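PDB 5AY6: flagellar hook protein FlgE from Caulobacter crescentus CB15, which forms the flagellar hook, the short curved segment thought to act as a universal joint between motor and filament, and is represented here by a 32 kDa internal fragment. Local coordinates for residues A[81-86]-A[90-95]; A[213-218]-A[241-246]; A[24-27]-A[33-36]; A[100-105]-A[111-116]. All blocks are in the same frame, centred on the assembly; numbering follows the deposited sequence.

Contact 1 of 4, residues A[81-86]-A[90-95]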
loop_
_atom_site.group_PDB
_atom_site.type_symbol
_atom_site.label_atom_id
_atom_site.label_comp_id
_atom_site.label_asym_id
_atom_site.label_seq_id
_atom_site.Cartn_x
_atom_site.Cartn_y
_atom_site.Cartn_z
ATOM N N GLY A 81 2.611 2.784 16.398
ATOM C CA GLY A 81 3.206 3.953 15.773
ATOM C C GLY A 81 3.935 3.648 14.480
ATOM O O GLY A 81 3.680 2.633 13.828
ATOM N N LYS A 82 4.849 4.539 14.107
ATOM C CA LYS A 82 5.647 4.356 12.906
ATOM C C LYS A 82 7.130 4.342 13.251
ATOM O O LYS A 82 7.583 5.104 14.106
ATOM C CB LYS A 82 5.345 5.456 11.885
ATOM C CG LYS A 82 6.031 5.264 10.546
ATOM C CD LYS A 82 5.405 6.126 9.463
ATOM C CE LYS A 82 5.645 7.605 9.709
ATOM N NZ LYS A 82 5.210 8.434 8.543
ATOM N N VAL A 83 7.875 3.452 12.604
ATOM C CA VAL A 83 9.329 3.442 12.719
ATOM C C VAL A 83 9.951 3.791 11.375
ATOM O O VAL A 83 9.356 3.566 10.322
ATOM C CB VAL A 83 9.872 2.079 13.195
ATOM C CG1 VAL A 83 9.490 1.838 14.639
ATOM C CG2 VAL A 83 9.359 0.953 12.307
ATOM N N ALA A 84 11.144 4.369 11.421
ATOM C CA ALA A 84 11.860 4.729 10.211
ATOM C C ALA A 84 13.293 4.243 10.333
ATOM O O ALA A 84 13.987 4.593 11.284
ATOM C CB ALA A 84 11.814 6.233 9.979
ATOM N N TYR A 85 13.723 3.421 9.380
ATOM C CA TYR A 85 15.093 2.931 9.365
ATOM C C TYR A 85 15.882 3.584 8.236
ATOM O O TYR A 85 15.344 3.829 7.156
ATOM C CB TYR A 85 15.127 1.412 9.204
ATOM C CG TYR A 85 14.420 0.644 10.297
ATOM C CD1 TYR A 85 13.104 0.241 10.143
ATOM C CD2 TYR A 85 15.076 0.308 11.473
ATOM C CE1 TYR A 85 12.458 -0.471 11.133
ATOM C CE2 TYR A 85 14.440 -0.401 12.467
ATOM C CZ TYR A 85 13.130 -0.787 12.293
ATOM O OH TYR A 85 12.487 -1.494 13.281
ATOM N N ASP A 86 17.156 3.865 8.493
ATOM C CA ASP A 86 18.039 4.426 7.474
ATOM C C ASP A 86 18.119 3.458 6.298
ATOM O O ASP A 86 18.369 2.270 6.486
ATOM C CB ASP A 86 19.428 4.692 8.054
ATOM C CG ASP A 86 20.312 5.487 7.116
ATOM O OD1 ASP A 86 20.501 6.698 7.361
ATOM O OD2 ASP A 86 20.821 4.905 6.137
ATOM N N ASN A 90 20.532 0.802 7.685
ATOM C CA ASN A 90 19.558 -0.081 8.344
ATOM C C ASN A 90 19.361 0.183 9.841
ATOM O O ASN A 90 18.708 -0.599 10.535
ATOM C CB ASN A 90 19.947 -1.547 8.124
ATOM C CG ASN A 90 20.203 -1.864 6.663
ATOM O OD1 ASN A 90 21.349 -1.949 6.230
ATOM N ND2 ASN A 90 19.131 -2.021 5.892
ATOM N N GLU A 91 19.909 1.292 10.334
ATOM C CA GLU A 91 19.732 1.681 11.731
ATOM C C GLU A 91 18.383 2.348 11.952
ATOM O O GLU A 91 17.865 3.016 11.056
ATOM C CB GLU A 91 20.827 2.649 12.176
ATOM C CG GLU A 91 22.244 2.189 11.935
ATOM C CD GLU A 91 23.236 3.320 12.127
ATOM O OE1 GLU A 91 23.346 4.176 11.220
ATOM O OE2 GLU A 91 23.895 3.361 13.187
ATOM N N LEU A 92 17.828 2.189 13.151
ATOM C CA LEU A 92 16.630 2.932 13.524
ATOM C C LEU A 92 16.950 4.421 13.575
ATOM O O LEU A 92 17.948 4.829 14.172
ATOM C CB LEU A 92 16.083 2.461 14.873
ATOM C CG LEU A 92 14.769 3.132 15.286
ATOM C CD1 LEU A 92 13.635 2.689 14.375
ATOM C CD2 LEU A 92 14.428 2.853 16.741
ATOM N N VAL A 93 16.110 5.230 12.941
ATOM C CA VAL A 93 16.337 6.671 12.871
ATOM C C VAL A 93 15.300 7.429 13.697
ATOM O O VAL A 93 15.613 8.438 14.329
ATOM C CB VAL A 93 16.315 7.167 11.404
ATOM C CG1 VAL A 93 16.219 8.682 11.332
ATOM C CG2 VAL A 93 17.557 6.684 10.674
ATOM N N SER A 94 14.068 6.931 13.705
ATOM C CA SER A 94 13.014 7.557 14.499
ATOM C C SER A 94 11.879 6.582 14.791
ATOM O O SER A 94 11.611 5.665 14.008
ATOM C CB SER A 94 12.462 8.789 13.791
ATOM O OG SER A 94 11.578 8.417 12.750
ATOM N N SER A 95 11.221 6.795 15.929
ATOM C CA SER A 95 10.073 5.996 16.345
ATOM C C SER A 95 8.979 6.882 16.934
ATOM O O SER A 95 9.263 7.774 17.734
ATOM C CB SER A 95 10.485 4.941 17.375
ATOM O OG SER A 95 9.340 4.337 17.967
HETATM O O HOH W 1 9.111 7.589 13.075
#

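Contact 2 of 4, residues A[213-218]-A[241-246]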
loop_
_atom_site.group_PDB
_atom_site.type_symbol
_atom_site.label_atom_id
_atom_site.label_comp_id
_atom_site.label_asym_id
_atom_site.label_seq_id
_atom_site.Cartn_x
_atom_site.Cartn_y
_atom_site.Cartn_z
ATOM N N GLY A 213 4.227 -2.583 -15.970
ATOM C CA GLY A 213 2.966 -2.029 -16.430
ATOM C C GLY A 213 2.211 -1.122 -15.472
ATOM O O GLY A 213 1.094 -0.689 -15.773
ATOM N N GLN A 214 2.801 -0.819 -14.323
ATOM C CA GLN A 214 2.122 0.032 -13.350
ATOM C C GLN A 214 1.819 1.431 -13.905
ATOM O O GLN A 214 2.674 2.083 -14.516
ATOM C CB GLN A 214 2.948 0.154 -12.070
ATOM C CG GLN A 214 2.154 0.674 -10.882
ATOM C CD GLN A 214 3.009 0.853 -9.649
ATOM O OE1 GLN A 214 3.741 1.838 -9.526
ATOM N NE2 GLN A 214 2.922 -0.097 -8.724
ATOM N N ILE A 215 0.587 1.876 -13.673
ATOM C CA ILE A 215 0.102 3.171 -14.143
ATOM C C ILE A 215 0.074 4.175 -12.997
ATOM O O ILE A 215 0.552 5.306 -13.128
ATOM C CB ILE A 215 -1.306 3.033 -14.760
ATOM C CG1 ILE A 215 -1.241 2.196 -16.039
ATOM C CG2 ILE A 215 -1.928 4.405 -15.042
ATOM C CD1 ILE A 215 -2.602 1.802 -16.583
ATOM N N SER A 216 -0.478 3.751 -11.864
ATOM C CA SER A 216 -0.565 4.615 -10.692
ATOM C C SER A 216 -0.864 3.804 -9.443
ATOM O O SER A 216 -1.260 2.644 -9.522
ATOM C CB SER A 216 -1.645 5.677 -10.882
ATOM O OG SER A 216 -2.922 5.064 -10.910
ATOM N N THR A 217 -0.667 4.420 -8.284
ATOM C CA THR A 217 -0.951 3.756 -7.018
ATOM C C THR A 217 -1.680 4.716 -6.098
ATOM O O THR A 217 -1.621 5.932 -6.287
ATOM C CB THR A 217 0.332 3.264 -6.321
ATOM O OG1 THR A 217 1.078 4.387 -5.839
ATOM C CG2 THR A 217 1.195 2.459 -7.278
ATOM N N GLY A 218 -2.367 4.177 -5.098
ATOM C CA GLY A 218 -3.095 5.020 -4.176
ATOM C C GLY A 218 -3.757 4.246 -3.058
ATOM O O GLY A 218 -3.971 3.038 -3.162
ATOM N N THR A 241 -12.364 11.666 -11.882
ATOM C CA THR A 241 -11.242 10.739 -11.770
ATOM C C THR A 241 -10.932 10.114 -13.116
ATOM O O THR A 241 -11.809 9.539 -13.764
ATOM C CB THR A 241 -11.524 9.627 -10.744
ATOM O OG1 THR A 241 -12.774 8.999 -11.054
ATOM C CG2 THR A 241 -11.578 10.204 -9.339
ATOM N N ALA A 242 -9.678 10.235 -13.535
ATOM C CA ALA A 242 -9.274 9.756 -14.849
ATOM C C ALA A 242 -7.797 9.383 -14.866
ATOM O O ALA A 242 -7.047 9.740 -13.959
ATOM C CB ALA A 242 -9.564 10.814 -15.906
ATOM N N ILE A 243 -7.395 8.640 -15.892
ATOM C CA ILE A 243 -5.982 8.430 -16.179
ATOM C C ILE A 243 -5.712 8.811 -17.622
ATOM O O ILE A 243 -6.620 8.778 -18.457
ATOM C CB ILE A 243 -5.542 6.966 -15.953
ATOM C CG1 ILE A 243 -6.416 6.017 -16.772
ATOM C CG2 ILE A 243 -5.589 6.602 -14.475
ATOM C CD1 ILE A 243 -5.994 4.569 -16.685
ATOM N N THR A 244 -4.472 9.194 -17.911
ATOM C CA THR A 244 -4.046 9.415 -19.285
ATOM C C THR A 244 -2.819 8.561 -19.583
ATOM O O THR A 244 -1.805 8.662 -18.897
ATOM C CB THR A 244 -3.708 10.898 -19.568
ATOM O OG1 THR A 244 -4.863 11.714 -19.338
ATOM C CG2 THR A 244 -3.261 11.077 -21.013
ATOM N N ILE A 245 -2.926 7.706 -20.591
ATOM C CA ILE A 245 -1.781 6.951 -21.082
ATOM C C ILE A 245 -1.315 7.614 -22.372
ATOM O O ILE A 245 -2.104 7.780 -23.301
ATOM C CB ILE A 245 -2.127 5.471 -21.329
ATOM C CG1 ILE A 245 -2.666 4.835 -20.047
ATOM C CG2 ILE A 245 -0.901 4.718 -21.823
ATOM C CD1 ILE A 245 -3.080 3.388 -20.201
ATOM N N LYS A 246 -0.049 8.019 -22.425
ATOM C CA LYS A 246 0.429 8.788 -23.570
ATOM C C LYS A 246 0.600 7.914 -24.795
ATOM O O LYS A 246 0.742 6.696 -24.684
ATOM C CB LYS A 246 1.746 9.494 -23.237
ATOM C CG LYS A 246 1.685 10.332 -21.976
ATOM C CD LYS A 246 0.609 11.409 -22.054
ATOM C CE LYS A 246 1.145 12.682 -22.692
ATOM N NZ LYS A 246 0.129 13.776 -22.675
#

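Contact 3 of 4, residues A[24-27]-A[33-36]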
loop_
_atom_site.group_PDB
_atom_site.type_symbol
_atom_site.label_atom_id
_atom_site.label_comp_id
_atom_site.label_asym_id
_atom_site.label_seq_id
_atom_site.Cartn_x
_atom_site.Cartn_y
_atom_site.Cartn_z
ATOM N N SER A 24 0.454 -6.949 6.632
ATOM C CA SER A 24 0.655 -6.882 8.079
ATOM C C SER A 24 1.334 -8.154 8.566
ATOM O O SER A 24 0.713 -9.216 8.655
ATOM C CB SER A 24 -0.665 -6.677 8.816
ATOM O OG SER A 24 -1.202 -5.402 8.528
ATOM N N TYR A 25 2.612 -8.033 8.897
ATOM C CA TYR A 25 3.435 -9.193 9.181
ATOM C C TYR A 25 3.693 -9.381 10.669
ATOM O O TYR A 25 4.371 -8.569 11.297
ATOM C CB TYR A 25 4.759 -9.071 8.422
ATOM C CG TYR A 25 5.817 -10.061 8.840
ATOM C CD1 TYR A 25 5.691 -11.410 8.540
ATOM C CD2 TYR A 25 6.956 -9.641 9.511
ATOM C CE1 TYR A 25 6.665 -12.318 8.911
ATOM C CE2 TYR A 25 7.936 -10.543 9.886
ATOM C CZ TYR A 25 7.784 -11.877 9.583
ATOM O OH TYR A 25 8.756 -12.778 9.953
ATOM N N LYS A 26 3.153 -10.461 11.231
ATOM C CA LYS A 26 3.416 -10.789 12.629
ATOM C C LYS A 26 4.724 -11.549 12.750
ATOM O O LYS A 26 4.889 -12.605 12.144
ATOM C CB LYS A 26 2.286 -11.619 13.234
ATOM C CG LYS A 26 2.501 -11.926 14.710
ATOM C CD LYS A 26 1.895 -13.259 15.101
ATOM C CE LYS A 26 0.421 -13.309 14.754
ATOM N NZ LYS A 26 -0.067 -14.709 14.618
ATOM N N VAL A 27 5.646 -10.999 13.538
ATOM C CA VAL A 27 6.956 -11.599 13.756
ATOM C C VAL A 27 6.850 -12.941 14.466
ATOM O O VAL A 27 6.091 -13.086 15.422
ATOM C CB VAL A 27 7.863 -10.669 14.596
ATOM C CG1 VAL A 27 9.228 -11.305 14.827
ATOM C CG2 VAL A 27 8.005 -9.314 13.922
ATOM N N PRO A 33 3.853 -16.437 20.772
ATOM C CA PRO A 33 4.033 -14.981 20.724
ATOM C C PRO A 33 5.322 -14.588 20.012
ATOM O O PRO A 33 6.287 -15.357 20.025
ATOM C CB PRO A 33 4.090 -14.579 22.202
ATOM C CG PRO A 33 3.423 -15.703 22.933
ATOM C CD PRO A 33 3.743 -16.937 22.153
ATOM N N SER A 34 5.321 -13.413 19.392
ATOM C CA SER A 34 6.516 -12.862 18.764
ATOM C C SER A 34 7.679 -12.831 19.746
ATOM O O SER A 34 8.762 -13.350 19.466
ATOM C CB SER A 34 6.246 -11.448 18.238
ATOM O OG SER A 34 5.228 -11.430 17.247
ATOM N N LYS A 35 7.441 -12.226 20.906
ATOM C CA LYS A 35 8.476 -12.055 21.920
ATOM C C LYS A 35 7.969 -12.555 23.270
ATOM O O LYS A 35 6.795 -12.376 23.605
ATOM C CB LYS A 35 8.905 -10.585 22.016
ATOM C CG LYS A 35 9.425 -9.984 20.707
ATOM C CD LYS A 35 10.747 -10.608 20.287
ATOM C CE LYS A 35 11.153 -10.149 18.894
ATOM N NZ LYS A 35 12.530 -10.588 18.542
ATOM N N THR A 36 8.851 -13.187 24.038
ATOM C CA THR A 36 8.469 -13.775 25.319
ATOM C C THR A 36 9.254 -13.177 26.480
ATOM O O THR A 36 10.428 -12.827 26.334
ATOM C CB THR A 36 8.675 -15.304 25.323
ATOM O OG1 THR A 36 10.016 -15.608 24.919
ATOM C CG2 THR A 36 7.696 -15.984 24.376
#

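Contact 4 of 4, residues A[100-105]-A[111-116]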
loop_
_atom_site.group_PDB
_atom_site.type_symbol
_atom_site.label_atom_id
_atom_site.label_comp_id
_atom_site.label_asym_id
_atom_site.label_seq_id
_atom_site.Cartn_x
_atom_site.Cartn_y
_atom_site.Cartn_z
ATOM N N LYS A 100 -1.336 3.027 23.155
ATOM C CA LYS A 100 -2.512 3.300 22.325
ATOM C C LYS A 100 -3.399 4.395 22.910
ATOM O O LYS A 100 -3.880 4.283 24.039
ATOM C CB LYS A 100 -3.347 2.032 22.119
ATOM C CG LYS A 100 -4.599 2.268 21.270
ATOM C CD LYS A 100 -5.342 0.977 20.979
ATOM C CE LYS A 100 -5.837 0.323 22.255
ATOM N NZ LYS A 100 -6.482 -0.992 21.987
ATOM N N GLY A 101 -3.613 5.448 22.125
ATOM C CA GLY A 101 -4.474 6.549 22.521
ATOM C C GLY A 101 -3.698 7.723 23.084
ATOM O O GLY A 101 -4.282 8.737 23.463
ATOM N N ALA A 102 -2.376 7.583 23.126
ATOM C CA ALA A 102 -1.512 8.587 23.733
ATOM C C ALA A 102 -1.590 9.914 22.991
ATOM O O ALA A 102 -1.715 9.953 21.765
ATOM C CB ALA A 102 -0.079 8.097 23.776
ATOM N N SER A 103 -1.513 11.002 23.750
ATOM C CA SER A 103 -1.514 12.344 23.168
ATOM C C SER A 103 -1.041 13.402 24.158
ATOM O O SER A 103 -1.610 13.539 25.237
ATOM C CB SER A 103 -2.902 12.700 22.659
ATOM O OG SER A 103 -2.991 14.067 22.299
ATOM N N PRO A 104 -0.001 14.162 23.780
ATOM C CA PRO A 104 0.649 14.018 22.471
ATOM C C PRO A 104 1.562 12.793 22.372
ATOM O O PRO A 104 2.142 12.362 23.371
ATOM C CB PRO A 104 1.457 15.311 22.344
ATOM C CG PRO A 104 1.768 15.693 23.742
ATOM C CD PRO A 104 0.594 15.249 24.577
ATOM N N VAL A 105 1.660 12.239 21.166
ATOM C CA VAL A 105 2.513 11.083 20.900
ATOM C C VAL A 105 3.967 11.389 21.240
ATOM O O VAL A 105 4.533 12.365 20.751
ATOM C CB VAL A 105 2.411 10.640 19.421
ATOM C CG1 VAL A 105 3.440 9.569 19.106
ATOM C CG2 VAL A 105 1.002 10.146 19.109
ATOM N N THR A 111 12.749 3.115 23.788
ATOM C CA THR A 111 11.578 2.540 24.452
ATOM C C THR A 111 10.247 2.898 23.793
ATOM O O THR A 111 10.183 3.735 22.887
ATOM C CB THR A 111 11.484 2.990 25.933
ATOM O OG1 THR A 111 11.239 4.404 25.997
ATOM C CG2 THR A 111 12.756 2.652 26.697
ATOM N N THR A 112 9.189 2.236 24.254
ATOM C CA THR A 112 7.829 2.722 24.058
ATOM C C THR A 112 7.084 2.629 25.379
ATOM O O THR A 112 7.329 1.718 26.175
ATOM C CB THR A 112 7.050 1.933 22.983
ATOM O OG1 THR A 112 5.748 2.512 22.823
ATOM C CG2 THR A 112 6.889 0.469 23.381
ATOM N N ARG A 113 6.186 3.576 25.624
ATOM C CA ARG A 113 5.269 3.449 26.752
ATOM C C ARG A 113 4.279 2.335 26.436
ATOM O O ARG A 113 3.966 2.102 25.267
ATOM C CB ARG A 113 4.536 4.767 27.025
ATOM C CG ARG A 113 5.444 5.899 27.488
ATOM C CD ARG A 113 4.650 7.123 27.951
ATOM N NE ARG A 113 4.053 7.868 26.844
ATOM C CZ ARG A 113 3.399 9.019 26.983
ATOM N NH1 ARG A 113 3.260 9.561 28.186
ATOM N NH2 ARG A 113 2.886 9.633 25.924
ATOM N N ILE A 114 3.800 1.637 27.464
ATOM C CA ILE A 114 2.775 0.617 27.263
ATOM C C ILE A 114 1.492 0.953 28.025
ATOM O O ILE A 114 0.490 0.249 27.906
ATOM C CB ILE A 114 3.266 -0.786 27.686
ATOM C CG1 ILE A 114 3.645 -0.801 29.169
ATOM C CG2 ILE A 114 4.441 -1.220 26.818
ATOM C CD1 ILE A 114 4.126 -2.153 29.662
ATOM N N ASN A 115 1.528 2.027 28.807
ATOM C CA ASN A 115 0.320 2.560 29.433
ATOM C C ASN A 115 0.468 4.054 29.731
ATOM O O ASN A 115 1.569 4.600 29.652
ATOM C CB ASN A 115 -0.030 1.782 30.713
ATOM C CG ASN A 115 1.071 1.825 31.757
ATOM O OD1 ASN A 115 1.674 2.866 32.007
ATOM N ND2 ASN A 115 1.327 0.682 32.389
ATOM N N ALA A 116 -0.639 4.710 30.071
ATOM C CA ALA A 116 -0.630 6.153 30.309
ATOM C C ALA A 116 0.158 6.507 31.566
ATOM O O ALA A 116 0.620 7.638 31.724
ATOM C CB ALA A 116 -2.052 6.684 30.409
HETATM O O HOH W 2 1.150 12.118 26.086
#

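Contact 1 of 4, residues A[81-86]-A[90-95]
Leu-92 carries its CG anti to the backbone N (chi1 -176°) and Tyr-85 sets its ring anti to the carbonyl carbon (chi1 -60°), which brings the leucine branch and the phenol together on one face of an antiparallel hairpin. Leu-92 CD1 lies over the Tyr-85 ring, 4.1 Å from its centroid, in a CH-pi contact. The same methyl comes 4.0 Å from Val-83 CB, so one leucine branch serves two neighbours on strand 76-86. The Tyr-85 hydroxyl is hydrogen-bonded to Ile-128 O. An alanine in place of Tyr-85 would probably leave that carbonyl without its mate and open a gap beside the Leu-92 methyl.

On the other face, the small Ala-84 lets its CB sit 3.5 Å from Ser-94 OG. A classic beta bulge lies here: Ala-84 O accepts Val-93 N at 2.8 Å and, weakly, Ser-94 N at 3.4 Å. Beyond it, Asp-86 N forms a hydrogen bond with Glu-91 O at 2.8 Å. One water joins Ser-94 OG (2.6 Å) to Lys-82 O. Backbone bonds thus hold the strands together, while the side-chain chemistry is mainly apolar around Leu-92 and Tyr-85, with Ser-94 and a water serving the other face.

Contact 2 of 4, residues A[213-218]-A[241-246]
Ile-215 reaches across to two isoleucines of strand 242-245 and gives each of them a different branch. Its CD1 meets Ile-245 CD1 at 4.0 Å, and its CG2 comes within 4.3 Å of Ile-243 CG2. The conformation explains the division of labour. With chi1 near -66°, CG1 stands anti to the carbonyl carbon and CG2 anti to the backbone N, and the extended second torsion carries CD1 as far from the backbone as the chain allows. Ile-245 has the same rotamer, yet the two side chains cross at about a right angle, meeting at their terminal methyls rather than lying alongside. Ile-243 differs: its chi1 of 55° places CG1 between the backbone N and the carbonyl carbon, and it is the short CG2 branch that approaches Ile-215.

The backbones stay well apart, with 8.1 Å between Ile-215 CA and Ile-245 CA, and only apolar side chains meet: the contact is hydrophobic packing. Beta branching suits Ile-243 and Ile-245 to their extended strand, while the two branches of Ile-215 let one residue reach two partners. Ile-243 also packs on Leu-200 and Ile-281, and Ile-245 on Trp-268, which continues the apolar layer. A classic beta bulge, in which Ile-215 and Ser-216 both face Leu-200 on strand 195-202, is consistent with the way Ile-215 is turned toward strand 242-245. The arrangement is that of two beta sheets packed through their inner faces: the five-stranded antiparallel sheet holding strand 214-222 meets the edge strand of the mixed sheet in the D2 domain.

Contact 3 of 4, residues A[24-27]-A[33-36]
The carbonyl group of Val-27 is the flat group at the centre of this contact, and Ser-34 OG donates to its oxygen across a bond of 2.6 Å. The hydroxyl comes in neither over the face nor strictly within the plane: it is tilted 21° from the carbonyl plane and meets the C=O at an angle of 132°. Ser-34 CA approaches the same oxygen at 3.4 Å in a weaker CA-H...O contact, so two points on one residue close upon Val-27 O.

The serine rotamer makes this possible. Its OG stands anti to the carbonyl carbon (chi1 -61°), on the side of the backbone N, and there it also lies 3.8 Å from Val-27 CB. The methylene CG of Lys-26 passes at 3.8 Å from Ser-34 OG, while the rest of that bent chain runs on toward the surface.

Both segments belong to strand 24-39, which is interrupted between them and pairs with strand 45-53. Ser-34 OG is hydrogen-bonded to Val-50 N as well, and Ser-34 N to Asp-49 OD1; Ser-34 and Lys-35 together face Tyr-48 in a classic beta bulge. Serine suits the place because it is compact and its hydroxyl can donate and accept at once. An alanine here would probably leave Val-27 O without its hydroxyl donor and Val-50 N without its hydroxyl acceptor, weakening the tie between the two halves of the strand. The chemistry implies that a side-chain hydroxyl bridges backbone groups where the regular strand is broken, fastening its two halves to each other and to the neighbouring strand.

Contact 4 of 4, residues A[100-105]-A[111-116]
Arg-113 extends its guanidinium over to the loop 100-105, where NH2 lies 4.0 Å from the methyl CB of Ala-102. The structural setting is the link between strand 92-99 of the five-stranded sheet and the small two-stranded sheet formed by 111-113 and 120-122; the arginine stands at the end of the first of those short strands and leans back on the loop that led into it.

Its CG is anti to the carbonyl carbon (chi1 -65°), and a bend at chi3 turns the flat head toward the loop. NH2 also forms a salt bridge with Asp-98 OD2, on strand 92-99. An arginine suits the site because its planar head offers several N-H groups in different directions: one nitrogen can serve an acid and a water together. Ala-102 is small enough to let the head come close. The peptide bond before Pro-104 is cis, and the carbonyl of that proline accepts from the water.

Pro-104 O lies near the guanidinium plane at 3.8 Å from Arg-113 NH2. The step between them is filled by a water in that plane, which accepts from Arg-113 NH2 at 3.0 Å and donates to Pro-104 O at 2.9 Å.

From the N terminus, contact 3 comes first, closing a short excursion within strand 24-39, an outermost strand of the five-stranded sheet. Contact 1 follows and closes the tight turn between strands 76-86 and 92-99 of the same sheet, its centre about 18 Å from that of contact 3. Contact 4 then closes the loop that leaves strand 92-99 for the small two-stranded sheet, and its nearest atoms are about 5 Å from those of contact 1. Contact 2 closes last, around a longer connection that includes strand 228-230, on the opposite side of the chain's centre. All four lie in series: none nests within or crosses another, three serving one domain and one the other.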